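Local structure of glucokinase (Enterococcus faecalis, 2QM1) at residues B[6-10]-B[21-25]; B[78-82]-B[113-117]; B[207-213]-B[236-241]. The protein probably phosphorylates glucose with ATP, acting as a glucokinase of the ROK family that carries bound zinc and magnesium ions. One frame throughout, in Å; residues are numbered along the deposited sequence.

Interaction 1 (B[6-10]-B[21-25])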
# COMPACT_ATOMS: atom_id res chain seq x y z
N LYS B 6 -1.14 36.36 -0.10
CA LYS B 6 -0.67 35.23 -0.90
C LYS B 6 -1.82 34.34 -1.26
O LYS B 6 -2.69 34.09 -0.41
CB LYS B 6 0.31 34.36 -0.13
CG LYS B 6 1.56 35.03 0.49
CD LYS B 6 2.16 36.10 -0.33
CE LYS B 6 2.89 35.62 -1.57
NZ LYS B 6 3.89 36.71 -1.96
N LYS B 7 -1.77 33.84 -2.49
CA LYS B 7 -2.80 32.99 -3.09
C LYS B 7 -2.16 31.79 -3.80
O LYS B 7 -0.99 31.83 -4.22
CB LYS B 7 -3.64 33.79 -4.09
CG LYS B 7 -4.38 35.05 -3.48
CD LYS B 7 -5.02 35.88 -4.60
CE LYS B 7 -5.77 37.16 -4.08
NZ LYS B 7 -4.80 38.09 -3.40
N ILE B 8 -2.92 30.70 -3.87
CA ILE B 8 -2.51 29.52 -4.64
C ILE B 8 -3.70 29.23 -5.57
O ILE B 8 -4.85 29.59 -5.26
CB ILE B 8 -2.14 28.31 -3.72
CG1 ILE B 8 -3.32 27.98 -2.81
CG2 ILE B 8 -0.92 28.65 -2.84
CD1 ILE B 8 -2.97 27.09 -1.70
N ILE B 9 -3.39 28.67 -6.73
CA ILE B 9 -4.40 28.28 -7.71
C ILE B 9 -4.46 26.75 -7.77
O ILE B 9 -3.43 26.07 -7.86
CB ILE B 9 -4.08 28.87 -9.12
CG1 ILE B 9 -4.18 30.40 -9.11
CG2 ILE B 9 -5.04 28.24 -10.21
CD1 ILE B 9 -3.49 31.13 -10.30
N GLY B 10 -5.67 26.20 -7.71
CA GLY B 10 -5.84 24.75 -7.98
C GLY B 10 -6.63 24.51 -9.26
O GLY B 10 -7.55 25.24 -9.57
N ALA B 21 -9.78 27.04 -8.88
CA ALA B 21 -10.05 27.88 -7.72
C ALA B 21 -8.81 28.63 -7.35
O ALA B 21 -7.72 28.17 -7.64
CB ALA B 21 -10.51 27.07 -6.53
N ILE B 22 -9.05 29.75 -6.67
CA ILE B 22 -8.04 30.54 -6.03
C ILE B 22 -8.31 30.48 -4.54
O ILE B 22 -9.43 30.70 -4.07
CB ILE B 22 -8.05 31.98 -6.52
CG1 ILE B 22 -7.54 32.05 -7.97
CG2 ILE B 22 -7.17 32.83 -5.64
CD1 ILE B 22 -7.93 33.30 -8.65
N LEU B 23 -7.26 30.17 -3.80
CA LEU B 23 -7.43 29.87 -2.40
C LEU B 23 -6.41 30.63 -1.61
O LEU B 23 -5.37 31.00 -2.15
CB LEU B 23 -7.23 28.36 -2.20
CG LEU B 23 -8.24 27.36 -2.77
CD1 LEU B 23 -7.85 26.86 -4.14
CD2 LEU B 23 -8.39 26.13 -1.85
N THR B 24 -6.68 30.84 -0.32
CA THR B 24 -5.64 31.34 0.59
C THR B 24 -4.65 30.22 0.81
O THR B 24 -4.96 29.04 0.55
CB THR B 24 -6.19 31.72 1.99
OG1 THR B 24 -6.66 30.53 2.63
CG2 THR B 24 -7.34 32.74 1.90
N THR B 25 -3.45 30.57 1.31
CA THR B 25 -2.46 29.56 1.58
C THR B 25 -2.90 28.60 2.68
O THR B 25 -2.33 27.55 2.78
CB THR B 25 -1.05 30.12 1.91
OG1 THR B 25 -1.12 30.91 3.12
CG2 THR B 25 -0.45 30.98 0.71
O HOH W 1 -3.01 33.67 1.97

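Interaction 2 (B[78-82]-B[113-117])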
# COMPACT_ATOMS: atom_id res chain seq x y z
N SER B 78 -1.47 8.98 -15.58
CA SER B 78 -0.41 8.83 -14.60
C SER B 78 0.69 9.90 -14.76
O SER B 78 1.01 10.34 -15.86
CB SER B 78 0.08 7.40 -14.53
OG SER B 78 1.35 7.25 -15.07
N VAL B 79 1.21 10.36 -13.64
CA VAL B 79 2.04 11.54 -13.66
C VAL B 79 3.43 11.20 -13.16
O VAL B 79 3.57 10.63 -12.09
CB VAL B 79 1.39 12.71 -12.82
CG1 VAL B 79 2.34 13.93 -12.71
CG2 VAL B 79 0.04 13.15 -13.44
N ASP B 80 4.45 11.58 -13.93
CA ASP B 80 5.82 11.55 -13.47
C ASP B 80 6.04 12.95 -12.86
O ASP B 80 6.02 13.96 -13.57
CB ASP B 80 6.80 11.31 -14.64
CG ASP B 80 8.21 11.03 -14.17
OD1 ASP B 80 8.61 11.62 -13.15
OD2 ASP B 80 8.91 10.20 -14.81
N ILE B 81 6.16 12.95 -11.54
CA ILE B 81 6.31 14.13 -10.72
C ILE B 81 7.60 14.86 -11.05
O ILE B 81 7.57 16.06 -11.27
CB ILE B 81 6.28 13.73 -9.20
CG1 ILE B 81 4.96 13.00 -8.86
CG2 ILE B 81 6.59 14.91 -8.29
CD1 ILE B 81 3.71 13.87 -8.97
N GLU B 82 8.72 14.14 -11.10
CA GLU B 82 10.00 14.75 -11.45
C GLU B 82 9.92 15.39 -12.85
O GLU B 82 10.32 16.52 -13.03
CB GLU B 82 11.16 13.73 -11.38
CG GLU B 82 12.54 14.42 -11.20
CD GLU B 82 13.67 13.79 -11.99
OE1 GLU B 82 13.67 13.90 -13.24
OE2 GLU B 82 14.58 13.21 -11.34
N ALA B 113 2.87 22.58 -10.30
CA ALA B 113 3.03 21.21 -9.93
C ALA B 113 1.78 20.46 -10.36
O ALA B 113 0.71 21.03 -10.45
CB ALA B 113 3.25 21.06 -8.41
N LEU B 114 1.92 19.19 -10.70
CA LEU B 114 0.71 18.47 -11.05
C LEU B 114 0.76 17.07 -10.52
O LEU B 114 1.82 16.53 -10.20
CB LEU B 114 0.46 18.47 -12.58
CG LEU B 114 1.19 17.43 -13.45
CD1 LEU B 114 0.91 17.70 -14.90
CD2 LEU B 114 2.69 17.38 -13.19
N ASP B 115 -0.42 16.48 -10.44
CA ASP B 115 -0.53 15.13 -9.92
C ASP B 115 -1.76 14.45 -10.50
O ASP B 115 -2.52 15.07 -11.21
CB ASP B 115 -0.44 15.05 -8.37
CG ASP B 115 0.21 13.73 -7.87
OD1 ASP B 115 -0.09 12.60 -8.39
OD2 ASP B 115 1.08 13.85 -6.96
N ASN B 116 -1.89 13.18 -10.26
CA ASN B 116 -3.07 12.44 -10.70
C ASN B 116 -4.33 12.99 -10.01
O ASN B 116 -4.26 13.47 -8.89
CB ASN B 116 -2.87 10.97 -10.39
CG ASN B 116 -4.14 10.22 -10.45
OD1 ASN B 116 -4.58 9.84 -11.53
ND2 ASN B 116 -4.78 10.07 -9.32
N ASP B 117 -5.48 12.88 -10.67
CA ASP B 117 -6.69 13.54 -10.20
C ASP B 117 -7.24 13.01 -8.87
O ASP B 117 -7.58 13.81 -8.00
CB ASP B 117 -7.77 13.60 -11.29
CG ASP B 117 -8.20 12.22 -11.81
OD1 ASP B 117 -7.54 11.20 -11.50
OD2 ASP B 117 -9.18 12.16 -12.59
O HOH W 2 5.11 18.25 -11.22

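Interaction 3 (B[207-213]-B[236-241])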
# COMPACT_ATOMS: atom_id res chain seq x y z
N PHE B 207 -33.36 -13.11 -7.92
CA PHE B 207 -34.41 -12.51 -7.12
C PHE B 207 -35.74 -12.78 -7.79
O PHE B 207 -36.07 -12.15 -8.81
CB PHE B 207 -34.15 -11.01 -6.93
CG PHE B 207 -35.10 -10.35 -5.98
CD1 PHE B 207 -36.22 -9.70 -6.44
CD2 PHE B 207 -34.87 -10.40 -4.61
CE1 PHE B 207 -37.12 -9.10 -5.54
CE2 PHE B 207 -35.77 -9.81 -3.72
CZ PHE B 207 -36.88 -9.16 -4.18
N ALA B 208 -36.48 -13.72 -7.21
CA ALA B 208 -37.78 -14.18 -7.73
C ALA B 208 -38.95 -13.25 -7.41
O ALA B 208 -40.05 -13.42 -7.98
CB ALA B 208 -38.07 -15.63 -7.23
N GLY B 209 -38.75 -12.30 -6.49
CA GLY B 209 -39.81 -11.34 -6.10
C GLY B 209 -39.90 -10.18 -7.08
O GLY B 209 -39.38 -10.27 -8.20
N ASP B 210 -40.59 -9.11 -6.69
CA ASP B 210 -40.48 -7.86 -7.45
C ASP B 210 -40.44 -6.62 -6.58
O ASP B 210 -40.95 -6.59 -5.45
CB ASP B 210 -41.51 -7.71 -8.58
CG ASP B 210 -41.07 -6.67 -9.62
OD1 ASP B 210 -40.05 -6.89 -10.30
OD2 ASP B 210 -41.75 -5.63 -9.76
N SER B 211 -39.83 -5.61 -7.16
CA SER B 211 -39.51 -4.39 -6.49
C SER B 211 -39.42 -3.28 -7.53
O SER B 211 -39.21 -3.54 -8.70
CB SER B 211 -38.17 -4.58 -5.77
OG SER B 211 -37.05 -4.61 -6.65
N GLU B 212 -39.54 -2.03 -7.10
CA GLU B 212 -39.37 -0.95 -8.04
C GLU B 212 -37.99 -0.92 -8.69
O GLU B 212 -37.88 -0.56 -9.87
CB GLU B 212 -39.70 0.41 -7.43
CG GLU B 212 -40.30 1.37 -8.47
CD GLU B 212 -41.14 2.47 -7.86
OE1 GLU B 212 -40.55 3.37 -7.21
OE2 GLU B 212 -42.38 2.45 -8.04
N LEU B 213 -36.96 -1.30 -7.92
CA LEU B 213 -35.61 -1.30 -8.44
C LEU B 213 -35.39 -2.39 -9.50
O LEU B 213 -34.76 -2.14 -10.53
CB LEU B 213 -34.54 -1.43 -7.32
CG LEU B 213 -33.10 -1.55 -7.88
CD1 LEU B 213 -32.76 -0.39 -8.80
CD2 LEU B 213 -32.01 -1.72 -6.84
N ASP B 236 -36.28 -1.77 0.06
CA ASP B 236 -36.40 -2.58 -1.16
C ASP B 236 -35.47 -3.79 -1.09
O ASP B 236 -34.23 -3.65 -1.14
CB ASP B 236 -36.05 -1.71 -2.39
CG ASP B 236 -36.28 -2.41 -3.73
OD1 ASP B 236 -36.59 -1.70 -4.73
OD2 ASP B 236 -36.13 -3.64 -3.81
N HIS B 237 -36.09 -4.97 -0.99
CA HIS B 237 -35.35 -6.21 -0.75
C HIS B 237 -34.33 -6.49 -1.89
O HIS B 237 -33.28 -7.07 -1.65
CB HIS B 237 -36.30 -7.39 -0.57
CG HIS B 237 -37.05 -7.41 0.74
ND1 HIS B 237 -37.22 -6.30 1.53
CD2 HIS B 237 -37.72 -8.42 1.35
CE1 HIS B 237 -37.93 -6.62 2.60
NE2 HIS B 237 -38.24 -7.90 2.52
N PHE B 238 -34.62 -6.02 -3.10
CA PHE B 238 -33.67 -6.19 -4.19
C PHE B 238 -32.51 -5.21 -4.07
O PHE B 238 -31.37 -5.62 -4.16
CB PHE B 238 -34.33 -6.11 -5.59
CG PHE B 238 -33.36 -6.40 -6.72
CD1 PHE B 238 -32.68 -7.63 -6.79
CD2 PHE B 238 -33.11 -5.45 -7.71
CE1 PHE B 238 -31.76 -7.91 -7.79
CE2 PHE B 238 -32.21 -5.71 -8.74
CZ PHE B 238 -31.52 -6.95 -8.79
N ALA B 239 -32.81 -3.93 -3.90
CA ALA B 239 -31.77 -2.94 -3.62
C ALA B 239 -30.83 -3.36 -2.49
O ALA B 239 -29.65 -3.02 -2.50
CB ALA B 239 -32.38 -1.60 -3.34
N LEU B 240 -31.36 -4.10 -1.53
CA LEU B 240 -30.59 -4.50 -0.35
C LEU B 240 -29.63 -5.64 -0.69
O LEU B 240 -28.56 -5.76 -0.09
CB LEU B 240 -31.54 -4.93 0.79
CG LEU B 240 -32.27 -3.79 1.53
CD1 LEU B 240 -33.48 -4.29 2.33
CD2 LEU B 240 -31.24 -3.03 2.40
N MSE B 241 -30.05 -6.49 -1.63
CA MSE B 241 -29.21 -7.56 -2.16
C MSE B 241 -28.05 -6.98 -2.97
O MSE B 241 -26.91 -7.45 -2.81
CB MSE B 241 -30.06 -8.52 -3.01
CG MSE B 241 -29.40 -9.85 -3.38
SE MSE B 241 -30.46 -10.92 -4.65
CE MSE B 241 -31.55 -11.76 -3.28

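Interaction 1 (B[6-10]-B[21-25])
Ile8 and Leu23 are joined through both of their backbone groups. Ile8 N meets Leu23 O at 3.0 Å, and the bond is nearly straight, with an N-H...O angle of 167°. Leu23 N returns to Ile8 O at 2.9 Å. Gly10 and Ala21 repeat the exchange, Gly10 N to Ala21 O at 2.8 Å and Ala21 N to Gly10 O at 2.9 Å. Between these two hydrogen-bonded antiparallel pairs stands the non-hydrogen-bonded pair Ile9-Ile22, where the CA-H groups of Ile9 and Ile22 approach Ala21 O and Ile8 O. The side chains of this pair run side by side in the same direction, with Ile9 CG1 3.9 Å from Ile22 CG1. Ile22 CG2 also touches the aliphatic part of Lys7, whose ammonium group forms a salt bridge with Asp67.

On the other face, Ile8 CG1 rests 4.0 Å from Leu23 CB. A chi1 of 57° sets CG1 between the backbone N and carbonyl carbon of Ile8 and carries CD1 to 3.6 Å from Thr24 O. Helix 310-318 covers this face, through Ala316 on Ile8 and Leu23, Ile313 on Leu23, and Val312 on Ala21. Farther out, Lys7 and Ile9 pair their backbones with strand 68-75, and Ile22 pairs with Gln30 of strand 29-36.

Buried amides are thus met by backbone partners, while apolar side chains fill both faces. The chemistry is that of a beta hairpin in the interior of a mixed sheet, consistent with the opening hairpin of the actin-like ATPase fold, whose turn faces the nucleotide phosphates in relatives.

Interaction 2 (B[78-82]-B[113-117])
Asp115, which touches Ile81 across the contact, has OD1 gripped twice: by Asn116 N at 2.7 Å, with an N-H...O angle of 149° on the anti lone pair of OD1, and by the side-chain amide of Asn119. Its other oxygen, OD2, is hydrogen-bonded to His158 NE2. With both oxygens engaged, the rotation of the carboxylate is fixed. Ile81 CD1 lies against the same group, 3.3 Å from Asp115 OD2, and 3.5 Å from Leu114 O, so a methyl borders two polar oxygens here.

The apolar part belongs to Val79, whose two branches divide the work. CG1 stands anti to the backbone N (chi1 174°) and approaches Leu114 CD2 at 3.5 Å, a distance to be read with caution because Leu114 has a second conformer. CG2 instead lies over the main chain, 3.7 Å from Asp115 C and equally 3.7 Å from Asn116 N. The strand axes stay 5.9 Å apart, with N-to-C directions at 143°, and no direct hydrogen bond joins the segments. A water makes a loose bridge, donating to Ile81 O at 3.3 Å and only weakly accepting from Leu114 N. Each strand pairs elsewhere: Ser78 with Val87, and Asp115 with Met73 and Thr75.

Asn116, at the N-cap of helix 117-128, is a ligand of the bound magnesium ion together with Asn119 and Gly148. Asp115 binds the backbone N of Asn116 and the side chain of Asn119, consistent with a second-shell role, while Val79 and Ile81 supply apolar cover. The chemistry suggests a strand-to-helix junction at the magnesium site, steadied in part by the Asp115 carboxylate.

Interaction 3 (B[207-213]-B[236-241])
Phe207 and Phe238 form the aromatic half of the tight region. The CB of Phe238 sits over the face of the Phe207 ring, 4.0 Å from its centroid and only 8° off the normal, a CH-pi contact. The rings meet obliquely, centroids 5.4 Å apart and planes at 47°. Leu213 continues the packing: with CG anti to the backbone N (chi1 175°), its side chain crosses that of Phe238 at about a right angle, and its CD2 presses within 3.5 Å of Ala239 CB.

Beside these groups lies Asp236, its two oxygens serving different helices. OD1 accepts from Leu213 N at 3.2 Å, the nitrogen almost in line with the C-O bond. OD2 caps its own helix, taking Phe238 N at 2.9 Å and, more weakly, Ala239 N at 3.3 Å. Ser211 OG bonds Lys214 N, capping the neighbouring helix.

The solvent side is looser. His237 is exposed and offers the Phe207 ring only its CB, at 4.0 Å from CE2, while its imidazole turns back to Gly235 O. At the ring's edge, selenomethionine Met241 contributes a single methyl, CE, 3.8 Å from Phe207 CD2. Glu212, likewise exposed, leads away.

The contact thus joins two N-capped helix starts, with the Asp236 carboxylate capping its own and accepting from the first turn of the other.

Overall arrangement
The three contacts come in series along the chain. Interactions 1 and 2 both reach the five-stranded sheet ordered 29-36, 17-24, 7-13, 68-75, 112-116: strand 68-75 separates the hairpin of interaction 1 from edge strand 112-116 of interaction 2, whose 78-82 segment belongs to a small sheet with strand 85-87. Their centres are about 19 Å apart, nearest atoms about 7 Å, and helix 310-318 touches both. Interaction 3 lies across the chain's centre, about 48 Å from interaction 1 and about 43 Å from interaction 2 between centres, among helices and loops without strands. The separation fits an elongated, actin-like kinase fold, with the magnesium site at interaction 2 and peripheral helix packing at interaction 3.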